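Local coordinates for protein HTH-type transcriptional activator AmpR (Pseudomonas aeruginosa PAO1, PDB 5MMH) that activates transcription of the beta-lactamase gene ampC by binding its promoter, and senses cell-wall-derived muropeptides through the effector domain that forms this chain, at residues T138-L143 / A158-Q163; A145-V150 / E167-P172; L154-M159 / G180-T185; T21-W26 / L45-N50. All blocks are in the same frame, centred on the assembly; numbering follows the deposited sequence. Where two conformers were deposited one is given.

Contact 1 of 4, residues T138-L143 / A158-Q163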
loop_
_atom_site.group_PDB
_atom_site.type_symbol
_atom_site.label_atom_id
_atom_site.label_comp_id
_atom_site.label_asym_id
_atom_site.label_seq_id
_atom_site.Cartn_x
_atom_site.Cartn_y
_atom_site.Cartn_z
ATOM N N THR A 138 1.704 0.327 5.215
ATOM C CA THR A 138 1.474 -0.931 4.519
ATOM C C THR A 138 2.819 -1.503 4.100
ATOM O O THR A 138 3.707 -0.763 3.656
ATOM C CB THR A 138 0.543 -0.749 3.276
ATOM O OG1 THR A 138 0.516 -1.940 2.482
ATOM C CG2 THR A 138 1.010 0.341 2.405
ATOM N N SER A 139 2.956 -2.823 4.247
ATOM C CA SER A 139 4.174 -3.505 3.833
ATOM C C SER A 139 4.397 -3.382 2.339
ATOM O O SER A 139 5.546 -3.402 1.881
ATOM C CB SER A 139 4.110 -4.987 4.224
ATOM O OG SER A 139 4.086 -5.138 5.631
ATOM N N LEU A 140 3.320 -3.274 1.559
ATOM C CA LEU A 140 3.487 -3.039 0.127
ATOM C C LEU A 140 4.308 -1.784 -0.122
ATOM O O LEU A 140 5.227 -1.789 -0.948
ATOM C CB LEU A 140 2.130 -2.919 -0.550
ATOM C CG LEU A 140 1.343 -4.222 -0.655
ATOM C CD1 LEU A 140 -0.013 -3.896 -1.246
ATOM C CD2 LEU A 140 2.082 -5.272 -1.489
ATOM N N ALA A 141 3.996 -0.696 0.586
ATOM C CA ALA A 141 4.772 0.523 0.397
ATOM C C ALA A 141 6.191 0.330 0.906
ATOM O O ALA A 141 7.145 0.823 0.292
ATOM C CB ALA A 141 4.100 1.702 1.108
ATOM N N MET A 142 6.343 -0.416 2.011
ATOM C CA MET A 142 7.658 -0.698 2.581
ATOM C C MET A 142 8.518 -1.547 1.647
ATOM O O MET A 142 9.735 -1.335 1.560
ATOM C CB MET A 142 7.496 -1.399 3.929
ATOM C CG MET A 142 8.810 -1.775 4.582
ATOM S SD MET A 142 8.693 -3.027 5.896
ATOM C CE MET A 142 7.639 -2.215 7.104
ATOM N N LEU A 143 7.911 -2.508 0.935
ATOM C CA LEU A 143 8.705 -3.383 0.071
ATOM C C LEU A 143 9.078 -2.696 -1.232
ATOM O O LEU A 143 10.173 -2.917 -1.763
ATOM C CB LEU A 143 7.952 -4.680 -0.214
ATOM C CG LEU A 143 8.430 -5.845 0.659
ATOM C CD1 LEU A 143 9.894 -6.144 0.383
ATOM C CD2 LEU A 143 8.222 -5.545 2.142
ATOM N N ALA A 158 6.146 -14.604 3.613
ATOM C CA ALA A 158 5.096 -15.376 2.967
ATOM C C ALA A 158 4.115 -14.506 2.199
ATOM O O ALA A 158 3.277 -15.037 1.472
ATOM C CB ALA A 158 4.359 -16.213 4.012
ATOM N N MET A 159 4.201 -13.190 2.330
ATOM C CA MET A 159 3.374 -12.301 1.534
ATOM C C MET A 159 4.099 -11.760 0.306
ATOM O O MET A 159 3.470 -11.105 -0.531
ATOM C CB MET A 159 2.870 -11.156 2.416
ATOM C CG MET A 159 1.985 -11.649 3.576
ATOM S SD MET A 159 0.358 -12.202 3.008
ATOM C CE MET A 159 0.366 -13.950 3.406
ATOM N N PHE A 160 5.389 -12.039 0.156
ATOM C CA PHE A 160 6.167 -11.539 -0.974
ATOM C C PHE A 160 6.897 -12.687 -1.647
ATOM O O PHE A 160 8.058 -12.578 -2.046
ATOM C CB PHE A 160 7.113 -10.435 -0.518
ATOM C CG PHE A 160 6.390 -9.256 0.035
ATOM C CD1 PHE A 160 5.870 -8.287 -0.812
ATOM C CD2 PHE A 160 6.171 -9.143 1.393
ATOM C CE1 PHE A 160 5.164 -7.223 -0.300
ATOM C CE2 PHE A 160 5.468 -8.070 1.911
ATOM C CZ PHE A 160 4.959 -7.125 1.075
ATOM N N ALA A 161 6.188 -13.808 -1.776
ATOM C CA ALA A 161 6.763 -15.038 -2.302
ATOM C C ALA A 161 7.108 -14.897 -3.774
ATOM O O ALA A 161 8.182 -15.318 -4.215
ATOM C CB ALA A 161 5.776 -16.181 -2.100
ATOM N N ARG A 162 6.183 -14.341 -4.553
ATOM C CA ARG A 162 6.428 -14.067 -5.961
ATOM C C ARG A 162 7.729 -13.302 -6.153
ATOM O O ARG A 162 8.628 -13.735 -6.887
ATOM C CB ARG A 162 5.257 -13.270 -6.530
ATOM C CG ARG A 162 4.236 -14.088 -7.288
ATOM C CD ARG A 162 3.983 -13.433 -8.600
ATOM N NE ARG A 162 2.670 -13.742 -9.168
ATOM C CZ ARG A 162 2.187 -13.209 -10.288
ATOM N NH1 ARG A 162 2.913 -12.332 -10.963
ATOM N NH2 ARG A 162 0.985 -13.556 -10.711
ATOM N N GLN A 163 7.833 -12.144 -5.498
ATOM C CA GLN A 163 9.037 -11.329 -5.585
ATOM C C GLN A 163 10.282 -12.142 -5.246
ATOM O O GLN A 163 11.274 -12.121 -5.984
ATOM C CB GLN A 163 8.896 -10.122 -4.658
ATOM C CG GLN A 163 7.861 -9.106 -5.162
ATOM C CD GLN A 163 6.438 -9.338 -4.636
ATOM O OE1 GLN A 163 6.104 -10.406 -4.095
ATOM N NE2 GLN A 163 5.588 -8.326 -4.807
#
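Ser139, Leu140 and Leu143, all on the first turns of helix 139-147, gather round the phenyl ring of Phe160 in one lobe of the LysR-type effector domain, a fold of the periplasmic-binding-protein class. The helix starts from an N-cap at Thr138, whose OG1 accepts from Leu140 N at 3.2 Å with an N-H...O angle of 139°. That bond caps the first turn, which carries the residues that meet the ring. Ser139 comes first: its CB lies in the plane of the phenyl group at the edge, 3.9 Å from Phe160 CZ. The backbone oxygen of Ser139 approaches the ring obliquely and is already engaged, accepting from Leu143 N at 2.7 Å. Leu140 reaches in with one branch, its CD2 standing 3.8 Å from Phe160 CE1, while the same side chain packs on Ala141 of the second subunit. One turn on, Leu143 supplies the main apolar surface. Its first torsion, -100°, lies well away from a staggered value and brings the branch point above the phenyl group, with Leu143 CD2 3.7 Å from Phe160 CE2. The two side chains arrive from opposite directions. Phe160 itself sits at the N-cap position of helix 161-165, so a single buried ring ties the beginnings of two helices together. The CH-pi geometry is nearly vertical: Leu143 CG stands 3.6 Å from the centroid of the Phe160 ring, only 9° off its normal.

Contact 2 of 4, residues A145-V150 / E167-P172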
loop_
_atom_site.group_PDB
_atom_site.type_symbol
_atom_site.label_atom_id
_atom_site.label_comp_id
_atom_site.label_asym_id
_atom_site.label_seq_id
_atom_site.Cartn_x
_atom_site.Cartn_y
_atom_site.Cartn_z
ATOM N N ALA A 145 9.634 0.526 -1.350
ATOM C CA ALA A 145 10.769 1.353 -0.941
ATOM C C ALA A 145 12.047 0.535 -0.869
ATOM O O ALA A 145 13.118 1.004 -1.269
ATOM C CB ALA A 145 10.501 2.012 0.411
ATOM N N ALA A 146 11.956 -0.696 -0.361
ATOM C CA ALA A 146 13.136 -1.546 -0.274
ATOM C C ALA A 146 13.624 -1.939 -1.656
ATOM O O ALA A 146 14.831 -1.966 -1.905
ATOM C CB ALA A 146 12.825 -2.793 0.553
ATOM N N ARG A 147 12.702 -2.261 -2.563
ATOM C CA ARG A 147 13.073 -2.516 -3.952
ATOM C C ARG A 147 13.945 -1.395 -4.516
ATOM O O ARG A 147 14.983 -1.648 -5.142
ATOM C CB ARG A 147 11.813 -2.677 -4.810
ATOM C CG ARG A 147 12.081 -3.221 -6.221
ATOM C CD ARG A 147 11.553 -4.590 -6.345
ATOM N NE ARG A 147 10.122 -4.604 -6.649
ATOM C CZ ARG A 147 9.405 -5.692 -6.926
ATOM N NH1 ARG A 147 8.123 -5.565 -7.189
ATOM N NH2 ARG A 147 9.968 -6.894 -6.878
ATOM N N GLN A 148 13.520 -0.145 -4.318
ATOM C CA GLN A 148 14.210 1.024 -4.849
ATOM C C GLN A 148 15.456 1.402 -4.053
ATOM O O GLN A 148 15.997 2.492 -4.261
ATOM C CB GLN A 148 13.242 2.212 -4.910
ATOM C CG GLN A 148 12.316 2.179 -6.121
ATOM C CD GLN A 148 11.174 3.181 -6.026
ATOM O OE1 GLN A 148 11.378 4.353 -5.693
ATOM N NE2 GLN A 148 9.966 2.728 -6.339
ATOM N N GLY A 149 15.912 0.547 -3.136
ATOM C CA GLY A 149 17.168 0.761 -2.438
ATOM C C GLY A 149 17.126 1.749 -1.296
ATOM O O GLY A 149 18.184 2.103 -0.764
ATOM N N VAL A 150 15.941 2.198 -0.888
ATOM C CA VAL A 150 15.851 3.194 0.171
ATOM C C VAL A 150 16.320 2.636 1.512
ATOM O O VAL A 150 16.916 3.362 2.320
ATOM C CB VAL A 150 14.408 3.716 0.228
ATOM C CG1 VAL A 150 14.250 4.721 1.312
ATOM C CG2 VAL A 150 14.019 4.317 -1.149
ATOM N N GLU A 167 13.285 -13.518 -7.728
ATOM C CA GLU A 167 14.548 -12.928 -7.287
ATOM C C GLU A 167 14.549 -11.405 -7.349
ATOM O O GLU A 167 15.613 -10.780 -7.211
ATOM C CB GLU A 167 15.744 -13.480 -8.072
ATOM C CG GLU A 167 16.288 -14.799 -7.537
ATOM C CD GLU A 167 17.473 -15.311 -8.342
ATOM O OE1 GLU A 167 17.296 -15.642 -9.536
ATOM O OE2 GLU A 167 18.590 -15.365 -7.784
ATOM N N SER A 168 13.384 -10.783 -7.529
ATOM C CA SER A 168 13.340 -9.326 -7.542
ATOM C C SER A 168 13.621 -8.720 -6.169
ATOM O O SER A 168 14.026 -7.555 -6.106
ATOM C CB SER A 168 11.995 -8.841 -8.100
ATOM O OG SER A 168 10.945 -8.976 -7.161
ATOM N N ILE A 169 13.441 -9.473 -5.072
ATOM C CA ILE A 169 13.981 -9.073 -3.775
ATOM C C ILE A 169 14.576 -10.284 -3.067
ATOM O O ILE A 169 14.303 -11.439 -3.409
ATOM C CB ILE A 169 12.959 -8.387 -2.840
ATOM C CG1 ILE A 169 11.942 -9.386 -2.334
ATOM C CG2 ILE A 169 12.283 -7.183 -3.504
ATOM C CD1 ILE A 169 11.714 -9.202 -0.865
ATOM N N ARG A 170 15.392 -10.004 -2.053
ATOM C CA ARG A 170 16.229 -11.015 -1.438
ATOM C C ARG A 170 15.979 -11.087 0.059
ATOM O O ARG A 170 15.623 -10.099 0.705
ATOM C CB ARG A 170 17.722 -10.751 -1.713
ATOM C CG ARG A 170 18.078 -10.823 -3.200
ATOM C CD ARG A 170 19.497 -11.342 -3.474
ATOM N NE ARG A 170 19.608 -12.784 -3.264
ATOM C CZ ARG A 170 20.186 -13.351 -2.206
ATOM N NH1 ARG A 170 20.733 -12.599 -1.254
ATOM N NH2 ARG A 170 20.226 -14.678 -2.103
ATOM N N ARG A 171 16.165 -12.287 0.593
ATOM C CA ARG A 171 16.162 -12.546 2.027
ATOM C C ARG A 171 17.597 -12.788 2.475
ATOM O O ARG A 171 18.143 -13.875 2.227
ATOM C CB ARG A 171 15.291 -13.763 2.345
ATOM C CG ARG A 171 15.197 -14.081 3.827
ATOM C CD ARG A 171 14.253 -15.238 4.060
ATOM N NE ARG A 171 14.172 -15.574 5.472
ATOM C CZ ARG A 171 13.155 -16.232 6.009
ATOM N NH1 ARG A 171 12.141 -16.622 5.245
ATOM N NH2 ARG A 171 13.147 -16.487 7.309
ATOM N N PRO A 172 18.259 -11.819 3.117
ATOM C CA PRO A 172 19.682 -11.999 3.448
ATOM C C PRO A 172 19.970 -12.868 4.662
ATOM O O PRO A 172 21.081 -13.410 4.737
ATOM C CB PRO A 172 20.175 -10.562 3.690
ATOM C CG PRO A 172 18.936 -9.766 3.967
ATOM C CD PRO A 172 17.857 -10.401 3.160
#
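Arg147 and Ile169 cross at about a right angle, the aliphatic part of the arginine passing over one branch of the isoleucine. The touching atoms are Arg147 CD and Ile169 CG2, 3.9 Å apart, and the same methylene lies 3.9 Å from the backbone oxygen atom Ser168 O. Arg147 leaves its helix with CG anti to the backbone N (chi1 -169°), then bends at the next two torsions, which carries its end toward the 167-172 segment although CB does not point there. The guanidinium edge faces Ser168, but Arg147 NH2 is modelled implausibly close to Ser168 OG, so that approach is doubtful and supports no bond. In this effector domain segment 145-150 spans the end of helix 139-147, segment 167-172 follows helix 161-165, and each helix closes with a Schellman motif. On the first, Gly149 is the C' residue with positive phi: Val150 N bonds to Ala145 O at 3.1 Å and Gly149 N to Ala146 O at 3.0 Å. On the second, Glu167 has positive phi and ends helix 161-165, after which Ser168 follows and the chain becomes extended from Ile169. The isoleucine also packs on Leu164 and on Leu86 of strand 73-86, while backbone bonds join Arg170 to Cys87. Ser168 OG has a weak hydrogen bond with Gln163 O, and Arg147 packs against Arg162 of the second subunit.

Contact 3 of 4, residues L154-M159 / G180-T185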
loop_
_atom_site.group_PDB
_atom_site.type_symbol
_atom_site.label_atom_id
_atom_site.label_comp_id
_atom_site.label_asym_id
_atom_site.label_seq_id
_atom_site.Cartn_x
_atom_site.Cartn_y
_atom_site.Cartn_z
ATOM N N LEU A 154 11.411 -5.102 7.013
ATOM C CA LEU A 154 11.078 -6.159 7.959
ATOM C C LEU A 154 9.589 -6.431 7.796
ATOM O O LEU A 154 8.752 -5.610 8.192
ATOM C CB LEU A 154 11.424 -5.754 9.393
ATOM C CG LEU A 154 11.000 -6.688 10.530
ATOM C CD1 LEU A 154 11.666 -8.059 10.400
ATOM C CD2 LEU A 154 11.327 -6.046 11.870
ATOM N N ALA A 155 9.262 -7.582 7.220
ATOM C CA ALA A 155 7.926 -7.832 6.701
ATOM C C ALA A 155 7.724 -9.340 6.627
ATOM O O ALA A 155 8.685 -10.107 6.788
ATOM C CB ALA A 155 7.750 -7.181 5.316
ATOM N N PRO A 156 6.489 -9.801 6.388
ATOM C CA PRO A 156 6.242 -11.255 6.267
ATOM C C PRO A 156 6.709 -11.783 4.918
ATOM O O PRO A 156 6.196 -11.378 3.873
ATOM C CB PRO A 156 4.716 -11.373 6.412
ATOM C CG PRO A 156 4.262 -10.076 7.015
ATOM C CD PRO A 156 5.226 -9.043 6.485
ATOM N N ALA A 157 7.683 -12.699 4.944
ATOM C CA ALA A 157 8.191 -13.293 3.704
ATOM C C ALA A 157 7.082 -13.966 2.913
ATOM O O ALA A 157 7.066 -13.911 1.676
ATOM C CB ALA A 157 9.287 -14.325 4.005
ATOM N N ALA A 158 6.146 -14.604 3.613
ATOM C CA ALA A 158 5.096 -15.376 2.967
ATOM C C ALA A 158 4.115 -14.506 2.199
ATOM O O ALA A 158 3.277 -15.037 1.472
ATOM C CB ALA A 158 4.359 -16.213 4.012
ATOM N N MET A 159 4.201 -13.190 2.330
ATOM C CA MET A 159 3.374 -12.301 1.534
ATOM C C MET A 159 4.099 -11.760 0.306
ATOM O O MET A 159 3.470 -11.105 -0.531
ATOM C CB MET A 159 2.870 -11.156 2.416
ATOM C CG MET A 159 1.985 -11.649 3.576
ATOM S SD MET A 159 0.358 -12.202 3.008
ATOM C CE MET A 159 0.366 -13.950 3.406
ATOM N N GLY A 180 2.780 -11.865 14.989
ATOM C CA GLY A 180 1.351 -11.832 14.747
ATOM C C GLY A 180 0.939 -12.832 13.693
ATOM O O GLY A 180 1.768 -13.525 13.096
ATOM N N SER A 181 -0.374 -12.899 13.479
ATOM C CA SER A 181 -1.006 -13.797 12.535
ATOM C C SER A 181 -2.004 -12.998 11.717
ATOM O O SER A 181 -2.322 -11.857 12.045
ATOM C CB SER A 181 -1.736 -14.944 13.253
ATOM O OG SER A 181 -0.852 -15.659 14.090
ATOM N N TYR A 182 -2.485 -13.607 10.636
ATOM C CA TYR A 182 -3.655 -13.119 9.927
ATOM C C TYR A 182 -4.895 -13.779 10.510
ATOM O O TYR A 182 -4.882 -14.973 10.828
ATOM C CB TYR A 182 -3.532 -13.399 8.426
ATOM C CG TYR A 182 -2.492 -12.504 7.794
ATOM C CD1 TYR A 182 -2.751 -11.146 7.613
ATOM C CD2 TYR A 182 -1.243 -12.990 7.436
ATOM C CE1 TYR A 182 -1.808 -10.302 7.063
ATOM C CE2 TYR A 182 -0.286 -12.151 6.867
ATOM C CZ TYR A 182 -0.578 -10.805 6.694
ATOM O OH TYR A 182 0.346 -9.946 6.157
ATOM N N TRP A 183 -5.957 -12.994 10.657
ATOM C CA TRP A 183 -7.194 -13.394 11.317
ATOM C C TRP A 183 -8.387 -13.075 10.430
ATOM O O TRP A 183 -8.425 -12.018 9.794
ATOM C CB TRP A 183 -7.374 -12.657 12.657
ATOM C CG TRP A 183 -6.259 -12.892 13.634
ATOM C CD1 TRP A 183 -5.025 -12.291 13.639
ATOM C CD2 TRP A 183 -6.272 -13.793 14.745
ATOM N NE1 TRP A 183 -4.272 -12.766 14.692
ATOM C CE2 TRP A 183 -5.011 -13.698 15.379
ATOM C CE3 TRP A 183 -7.225 -14.679 15.265
ATOM C CZ2 TRP A 183 -4.688 -14.447 16.518
ATOM C CZ3 TRP A 183 -6.899 -15.419 16.381
ATOM C CH2 TRP A 183 -5.636 -15.304 16.994
ATOM N N LEU A 184 -9.380 -13.959 10.412
ATOM C CA LEU A 184 -10.684 -13.610 9.863
ATOM C C LEU A 184 -11.556 -13.091 11.009
ATOM O O LEU A 184 -11.881 -13.839 11.935
ATOM C CB LEU A 184 -11.321 -14.808 9.172
ATOM C CG LEU A 184 -12.732 -14.566 8.656
ATOM C CD1 LEU A 184 -12.723 -13.639 7.418
ATOM C CD2 LEU A 184 -13.362 -15.887 8.328
ATOM N N THR A 185 -11.916 -11.809 10.965
ATOM C CA THR A 185 -12.647 -11.179 12.054
ATOM C C THR A 185 -14.037 -10.769 11.591
ATOM O O THR A 185 -14.304 -10.620 10.395
ATOM C CB THR A 185 -11.902 -9.953 12.609
ATOM O OG1 THR A 185 -12.184 -8.790 11.813
ATOM C CG2 THR A 185 -10.410 -10.197 12.624
#
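Met159 and Tyr182 each turn CG anti to the carbonyl carbon, with chi1 of -62° for the methionine and -72° for the tyrosine, which helps to bring them together. The methionine chain then bends at both following torsions, folding its thioether alongside the outer part of the ring, and the two side chains slide past each other in opposite directions. Met159 SD is 4.7 Å from the centroid of the Tyr182 ring and 45° off the ring normal, an oblique Met-aromatic contact. The carbons on each side of the sulfur also touch: Met159 CG is 3.5 Å from Tyr182 OH, and Met159 CE 4.0 Å from Tyr182 CE2. Pro156 adds a smaller contact, its CG 4.0 Å from Tyr182 OH, with the two side chains at about a right angle. The 3-10 turn that places the methionine is closed by Met159 N bonding to Pro156 O at 3.1 Å. All three touching residues are buried; Phe22 also meets the tyrosine ring, and Phe65 meets it edge-to-face. Backbone bonds anchor Tyr182 to Leu78 and Phe79, and Ala155 to Thr84. Strand 73-86, interrupted by a bulge or short loop, thus pairs with both segments, and the side-chain contact probably lies near where this strand crosses between the lobes, consistent with the hinge region of a LysR-type, periplasmic-binding-protein-like effector domain.

Contact 4 of 4, residues T21-W26 / L45-N50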
loop_
_atom_site.group_PDB
_atom_site.type_symbol
_atom_site.label_atom_id
_atom_site.label_comp_id
_atom_site.label_asym_id
_atom_site.label_seq_id
_atom_site.Cartn_x
_atom_site.Cartn_y
_atom_site.Cartn_z
ATOM N N THR A 21 -1.700 -5.982 1.780
ATOM C CA THR A 21 -0.599 -6.934 1.638
ATOM C C THR A 21 -1.106 -8.366 1.532
ATOM O O THR A 21 -0.609 -9.152 0.713
ATOM C CB THR A 21 0.359 -6.789 2.825
ATOM O OG1 THR A 21 0.893 -5.455 2.825
ATOM C CG2 THR A 21 1.516 -7.823 2.763
ATOM N N PHE A 22 -2.100 -8.720 2.350
ATOM C CA PHE A 22 -2.702 -10.053 2.280
ATOM C C PHE A 22 -3.497 -10.247 0.991
ATOM O O PHE A 22 -3.540 -11.351 0.435
ATOM C CB PHE A 22 -3.599 -10.251 3.501
ATOM C CG PHE A 22 -4.238 -11.606 3.610
ATOM C CD1 PHE A 22 -5.456 -11.870 3.003
ATOM C CD2 PHE A 22 -3.668 -12.586 4.409
ATOM C CE1 PHE A 22 -6.076 -13.118 3.158
ATOM C CE2 PHE A 22 -4.276 -13.824 4.549
ATOM C CZ PHE A 22 -5.471 -14.085 3.923
ATOM N N THR A 23 -4.160 -9.200 0.508
ATOM C CA THR A 23 -4.999 -9.361 -0.679
ATOM C C THR A 23 -4.164 -9.666 -1.917
ATOM O O THR A 23 -4.467 -10.602 -2.666
ATOM C CB THR A 23 -5.848 -8.113 -0.897
ATOM O OG1 THR A 23 -6.648 -7.889 0.259
ATOM C CG2 THR A 23 -6.767 -8.279 -2.104
ATOM N N VAL A 24 -3.108 -8.888 -2.155
ATOM C CA VAL A 24 -2.363 -9.064 -3.400
ATOM C C VAL A 24 -1.302 -10.143 -3.253
ATOM O O VAL A 24 -1.021 -10.850 -4.216
ATOM C CB VAL A 24 -1.743 -7.746 -3.919
ATOM C CG1 VAL A 24 -2.818 -6.720 -4.157
ATOM C CG2 VAL A 24 -0.732 -7.197 -2.964
ATOM N N GLY A 25 -0.730 -10.325 -2.060
ATOM C CA GLY A 25 0.243 -11.393 -1.896
ATOM C C GLY A 25 -0.337 -12.797 -1.762
ATOM O O GLY A 25 0.395 -13.770 -1.992
ATOM N N TRP A 26 -1.625 -12.938 -1.390
ATOM C CA TRP A 26 -2.153 -14.258 -1.008
ATOM C C TRP A 26 -3.591 -14.534 -1.433
ATOM O O TRP A 26 -3.879 -15.575 -2.024
ATOM C CB TRP A 26 -2.048 -14.448 0.513
ATOM C CG TRP A 26 -2.207 -15.883 0.977
ATOM C CD1 TRP A 26 -1.211 -16.811 1.131
ATOM C CD2 TRP A 26 -3.430 -16.548 1.342
ATOM N NE1 TRP A 26 -1.733 -18.009 1.569
ATOM C CE2 TRP A 26 -3.090 -17.876 1.709
ATOM C CE3 TRP A 26 -4.773 -16.159 1.382
ATOM C CZ2 TRP A 26 -4.044 -18.805 2.110
ATOM C CZ3 TRP A 26 -5.715 -17.066 1.797
ATOM C CH2 TRP A 26 -5.351 -18.386 2.166
ATOM N N LEU A 45 -14.983 -7.434 -2.666
ATOM C CA LEU A 45 -13.700 -7.353 -2.000
ATOM C C LEU A 45 -13.208 -5.914 -2.000
ATOM O O LEU A 45 -13.271 -5.236 -3.030
ATOM C CB LEU A 45 -12.700 -8.263 -2.713
ATOM C CG LEU A 45 -11.337 -8.451 -2.052
ATOM C CD1 LEU A 45 -11.528 -8.969 -0.629
ATOM C CD2 LEU A 45 -10.558 -9.425 -2.908
ATOM N N SER A 46 -12.738 -5.444 -0.844
ATOM C CA SER A 46 -12.027 -4.179 -0.743
ATOM C C SER A 46 -10.776 -4.364 0.110
ATOM O O SER A 46 -10.710 -5.273 0.951
ATOM C CB SER A 46 -12.938 -3.075 -0.149
ATOM O OG SER A 46 -13.373 -3.401 1.156
ATOM N N THR A 47 -9.772 -3.508 -0.099
ATOM C CA THR A 47 -8.573 -3.594 0.719
ATOM C C THR A 47 -8.543 -2.439 1.708
ATOM O O THR A 47 -9.205 -1.418 1.525
ATOM C CB THR A 47 -7.272 -3.604 -0.105
ATOM O OG1 THR A 47 -7.052 -2.327 -0.756
ATOM C CG2 THR A 47 -7.290 -4.742 -1.122
ATOM N N HIS A 48 -7.761 -2.620 2.767
ATOM C CA HIS A 48 -7.626 -1.618 3.811
ATOM C C HIS A 48 -6.223 -1.770 4.398
ATOM O O HIS A 48 -5.462 -2.659 4.004
ATOM C CB HIS A 48 -8.773 -1.768 4.831
ATOM C CG HIS A 48 -10.131 -1.901 4.192
ATOM N ND1 HIS A 48 -10.777 -0.845 3.578
ATOM C CD2 HIS A 48 -10.935 -2.978 4.025
ATOM C CE1 HIS A 48 -11.925 -1.265 3.076
ATOM N NE2 HIS A 48 -12.049 -2.554 3.343
ATOM N N ASN A 49 -5.866 -0.892 5.336
ATOM C CA ASN A 49 -4.494 -0.798 5.815
ATOM C C ASN A 49 -4.328 -1.209 7.272
ATOM O O ASN A 49 -3.461 -0.672 7.970
ATOM C CB ASN A 49 -3.950 0.611 5.593
ATOM C CG ASN A 49 -4.502 1.640 6.582
ATOM O OD1 ASN A 49 -5.457 1.380 7.323
ATOM N ND2 ASN A 49 -3.879 2.825 6.593
ATOM N N ASN A 50 -5.133 -2.159 7.739
ATOM C CA ASN A 50 -5.049 -2.742 9.079
ATOM C C ASN A 50 -5.581 -1.868 10.207
ATOM O O ASN A 50 -5.427 -2.242 11.378
ATOM C CB ASN A 50 -3.626 -3.142 9.462
ATOM C CG ASN A 50 -3.598 -4.437 10.220
ATOM O OD1 ASN A 50 -4.262 -5.402 9.828
ATOM N ND2 ASN A 50 -2.874 -4.461 11.340
#
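Thr23 meets the CG2 methyl of Thr47 with both OG1 and CG2, and Leu45 with CG2 alone. Thr47 CG2 lies 3.5 Å from Thr23 OG1 and 3.7 Å from Thr23 CG2, the two side chains crossing obliquely, whereas Leu45 comes tip to tip, its CD2 4.0 Å from Thr23 CG2. No hydrogen bond spans the segments; both hydroxyls have partners outside them. Thr23 OG1, anti to its carbonyl carbon at chi1 -58°, bonds to Val19 O, just before its own helix, leaving the methyl to face the strand. Thr47 OG1, set between the backbone N and carbonyl carbon at chi1 68°, bonds to Asp137 OD1 of the second subunit. These contacts lie inside a beta-alpha-beta unit, strand 13-19, helix 20-37 and strand 42-48, where Thr23 is one of the helix residues that pack on strand 42-48. Further out, Leu28 of the same helix touches both Thr23 and Leu45, and Ala18 of the adjacent strand touches Thr23. Backbone bonds from Ser46 and His48 to Ala18 hold strand 42-48, outermost within this chain, in the sheet. Leu45 and Ser46 also pair in parallel with a strand of the second subunit, so the sheet continues across the dimer interface.

Contacts 1 and 2 both use helix 139-147, their centres 10 Å apart, and meet where Leu143 CD1 packs 3.8 Å from Ile169 CD1. Contact 3 shares Ala158 and Met159 with contact 1, so the Met159-Phe160 step points one side chain at each. Contact 4 lies about 11 Å, centre to centre, from both contacts 1 and 3: Thr21 touches Ser139 and Met159, and Phe22 CD2 is 3.6 Å from Tyr182 CG. Contacts 2 and 4 are furthest apart, about 21 Å between centres, yet both touch the second subunit. Contact 3 does not, and its centre is about 3 Å from the centre of the chain. In relatives of this fold effectors usually bind between the lobes.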